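Local coordinates for copper-containing nitrite reductase (Hyphomicrobium denitrificans 1NES1, PDB 6TFO), which probably reduces nitrite to nitric oxide with electrons from cytochrome c, using bound copper, at residues C[41-46]-C[78-83]. Sequence-based numbering, arbitrary orientation.
Sequences GRMVYI and AQHDAV. With CU (copper (II) ion), chain L.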
ATOM      1  N   GLY C  41      10.845  -8.630  18.978  1.00 48.67           N
ATOM      2  CA  GLY C  41       9.785  -9.237  19.810  1.00 47.69           C
ATOM      3  C   GLY C  41       9.453  -8.436  21.053  1.00 53.06           C
ATOM      4  O   GLY C  41       8.742  -8.987  21.938  1.00 49.84           O
ATOM      5  N   ARG C  42       9.907  -7.172  21.109  1.00 54.45           N
ATOM      6  CA  ARG C  42       9.745  -6.278  22.289  1.00 53.29           C
ATOM      7  C   ARG C  42       9.242  -4.898  21.855  1.00 51.27           C
ATOM      8  O   ARG C  42       9.389  -4.538  20.667  1.00 48.89           O
ATOM      9  CB  ARG C  42      11.079  -6.194  23.037  1.00 51.41           C
ATOM     10  CG  ARG C  42      11.302  -7.350  23.990  1.00 53.71           C
ATOM     11  CD  ARG C  42      12.759  -7.709  24.170  1.00 59.49           C
ATOM     12  NE  ARG C  42      13.601  -6.577  24.532  1.00 67.27           N
ATOM     13  CZ  ARG C  42      14.625  -6.108  23.809  1.00 69.22           C
ATOM     14  NH1 ARG C  42      14.962  -6.660  22.651  1.00 74.82           N
ATOM     15  NH2 ARG C  42      15.318  -5.077  24.258  1.00 65.97           N
ATOM     16  N   MET C  43       8.645  -4.171  22.796  1.00 48.81           N
ATOM     17  CA  MET C  43       8.330  -2.728  22.647  1.00 51.55           C
ATOM     18  C   MET C  43       9.596  -1.933  22.988  1.00 51.12           C
ATOM     19  O   MET C  43      10.081  -2.053  24.140  1.00 43.27           O
ATOM     20  CB  MET C  43       7.204  -2.333  23.597  1.00 56.32           C
ATOM     21  CG  MET C  43       6.509  -1.069  23.202  1.00 58.18           C
ATOM     22  SD  MET C  43       5.166  -0.805  24.389  1.00 58.84           S
ATOM     23  CE  MET C  43       3.827  -0.588  23.223  1.00 60.67           C
ATOM     24  N   VAL C  44      10.133  -1.190  22.016  1.00 51.51           N
ATOM     25  CA  VAL C  44      11.504  -0.605  22.097  1.00 50.80           C
ATOM     26  C   VAL C  44      11.538   0.840  21.582  1.00 51.61           C
ATOM     27  O   VAL C  44      10.526   1.368  21.062  1.00 48.07           O
ATOM     28  CB  VAL C  44      12.521  -1.461  21.322  1.00 49.58           C
ATOM     29  CG1 VAL C  44      12.622  -2.856  21.916  1.00 52.51           C
ATOM     30  CG2 VAL C  44      12.208  -1.507  19.833  1.00 47.02           C
ATOM     31  N   TYR C  45      12.704   1.451  21.753  1.00 48.29           N
ATOM     32  CA  TYR C  45      13.117   2.667  21.028  1.00 47.00           C
ATOM     33  C   TYR C  45      13.907   2.195  19.809  1.00 46.63           C
ATOM     34  O   TYR C  45      14.689   1.236  19.933  1.00 44.70           O
ATOM     35  CB  TYR C  45      13.957   3.564  21.934  1.00 43.49           C
ATOM     36  CG  TYR C  45      13.284   4.089  23.176  1.00 37.78           C
ATOM     37  CD1 TYR C  45      12.436   5.181  23.133  1.00 38.10           C
ATOM     38  CD2 TYR C  45      13.597   3.572  24.417  1.00 37.84           C
ATOM     39  CE1 TYR C  45      11.873   5.710  24.284  1.00 33.82           C
ATOM     40  CE2 TYR C  45      13.043   4.083  25.576  1.00 37.49           C
ATOM     41  CZ  TYR C  45      12.185   5.160  25.509  1.00 35.14           C
ATOM     42  OH  TYR C  45      11.635   5.645  26.657  1.00 36.54           O
ATOM     43  N   ILE C  46      13.678   2.831  18.665  1.00 45.26           N
ATOM     44  CA  ILE C  46      14.458   2.598  17.422  1.00 48.91           C
ATOM     45  C   ILE C  46      15.127   3.914  17.009  1.00 52.99           C
ATOM     46  O   ILE C  46      14.427   4.943  16.920  1.00 53.82           O
ATOM     47  CB  ILE C  46      13.563   2.029  16.311  1.00 48.32           C
ATOM     48  CG1 ILE C  46      12.703   0.876  16.824  1.00 47.66           C
ATOM     49  CG2 ILE C  46      14.421   1.606  15.123  1.00 47.97           C
ATOM     50  CD1 ILE C  46      11.444   0.649  16.023  1.00 49.31           C
ATOM     51  N   ALA C  78       1.075   3.864  21.217  1.00 40.22           N
ATOM     52  CA  ALA C  78       0.888   3.738  22.684  1.00 47.40           C
ATOM     53  C   ALA C  78       1.432   5.010  23.348  1.00 46.33           C
ATOM     54  O   ALA C  78       2.008   5.819  22.644  1.00 48.60           O
ATOM     55  CB  ALA C  78       1.556   2.491  23.208  1.00 45.03           C
ATOM     56  N   GLN C  79       1.210   5.205  24.644  1.00 47.69           N
ATOM     57  CA  GLN C  79       1.764   6.367  25.381  1.00 44.64           C
ATOM     58  C   GLN C  79       3.219   6.047  25.724  1.00 46.15           C
ATOM     59  O   GLN C  79       3.512   4.895  26.118  1.00 42.69           O
ATOM     60  CB  GLN C  79       0.972   6.700  26.638  1.00 44.38           C
ATOM     61  CG  GLN C  79      -0.451   7.130  26.333  1.00 49.32           C
ATOM     62  CD  GLN C  79      -1.073   7.820  27.517  1.00 52.26           C
ATOM     63  OE1 GLN C  79      -0.783   7.530  28.670  1.00 56.70           O
ATOM     64  NE2 GLN C  79      -1.911   8.791  27.226  1.00 54.98           N
ATOM     65  N   HIS C  80       4.091   7.036  25.525  1.00 43.27           N
ATOM     66  CA  HIS C  80       5.559   6.925  25.722  1.00 46.30           C
ATOM     67  C   HIS C  80       6.149   8.255  26.212  1.00 42.91           C
ATOM     68  O   HIS C  80       5.660   9.354  25.830  1.00 44.53           O
ATOM     69  CB  HIS C  80       6.278   6.483  24.433  1.00 44.73           C
ATOM     70  CG  HIS C  80       5.782   5.205  23.847  1.00 41.52           C
ATOM     71  ND1 HIS C  80       5.991   3.998  24.448  1.00 40.31           N
ATOM     72  CD2 HIS C  80       5.090   4.960  22.714  1.00 43.41           C
ATOM     73  CE1 HIS C  80       5.445   3.051  23.719  1.00 45.42           C
ATOM     74  NE2 HIS C  80       4.875   3.619  22.656  1.00 47.09           N
ATOM     75  N   ASP C  81       7.192   8.131  27.019  1.00 40.89           N
ATOM     76  CA  ASP C  81       8.198   9.186  27.234  1.00 42.37           C
ATOM     77  C   ASP C  81       9.582   8.524  27.188  1.00 41.23           C
ATOM     78  O   ASP C  81       9.676   7.310  26.918  1.00 39.01           O
ATOM     79  CB  ASP C  81       7.894   9.938  28.529  1.00 48.79           C
ATOM     80  CG  ASP C  81       7.998   9.082  29.772  1.00 47.22           C
ATOM     81  OD1 ASP C  81       8.595   8.021  29.682  1.00 46.06           O
ATOM     82  OD2 ASP C  81       7.483   9.506  30.814  1.00 50.51           O
ATOM     83  N   ALA C  82      10.620   9.327  27.377  1.00 38.61           N
ATOM     84  CA  ALA C  82      11.995   8.887  27.661  1.00 41.09           C
ATOM     85  C   ALA C  82      12.444   9.629  28.916  1.00 44.98           C
ATOM     86  O   ALA C  82      12.179  10.843  28.998  1.00 50.79           O
ATOM     87  CB  ALA C  82      12.878   9.169  26.468  1.00 41.07           C
ATOM     88  N   VAL C  83      13.053   8.922  29.855  1.00 43.70           N
ATOM     89  CA  VAL C  83      13.493   9.475  31.159  1.00 43.12           C
ATOM     90  C   VAL C  83      14.946   9.059  31.378  1.00 46.07           C
ATOM     91  O   VAL C  83      15.290   7.903  31.059  1.00 41.77           O
ATOM     92  CB  VAL C  83      12.585   8.989  32.298  1.00 44.76           C
ATOM     93  CG1 VAL C  83      13.029   9.541  33.647  1.00 47.85           C
ATOM     94  CG2 VAL C  83      11.135   9.329  32.031  1.00 42.92           C
TER
HETATM   95 CU    CU L 503       6.507   3.665  26.389  1.00 44.02          CU
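At the type 1 copper site of the N-terminal cupredoxin domain, M43 and Y45 of strand 42-48 form part of the second shell, M43 against the edge of the H80 ring and Y45 against the backbone beyond it. They meet segment 78-83, the loop that carries H80 and runs into strand 83-84. H80 binds the copper through ND1 at 2.0 Å, beside C117, H122 and M127, while its NE2 is hydrogen-bonded to E76, so both ring nitrogens are engaged and the imidazole is kept from turning. M43 SD lies 3.9 Å from CE1 of H80. With CG anti to the backbone N (chi1 -160°), the unbranched thioether extends to the loop, and its bent end brings CE to 3.8 Å from A78 CB, whose single methyl fills the place with no polar group. A tyrosine suits position 45 because its para OH reaches D81 O at 2.6 Å, in the carbonyl plane on a lone pair; A82 CB lies obliquely to the ring, 4.2 Å from Y45 CZ. A phenylalanine in place of Y45 would probably leave the buried carbonyl of D81 without this donor and the loop beside H80 less firmly held. The D81 carboxylate has its own partners, S118 and R90. Within this chain strand 42-48 is the edge strand, next to strand 30-39, whose T36 touches H80; M43 also packs on I38 of the second subunit. The loop leads from strand 67-73 of that sheet to strand 83-84 of the facing sheet of the cupredoxin sandwich.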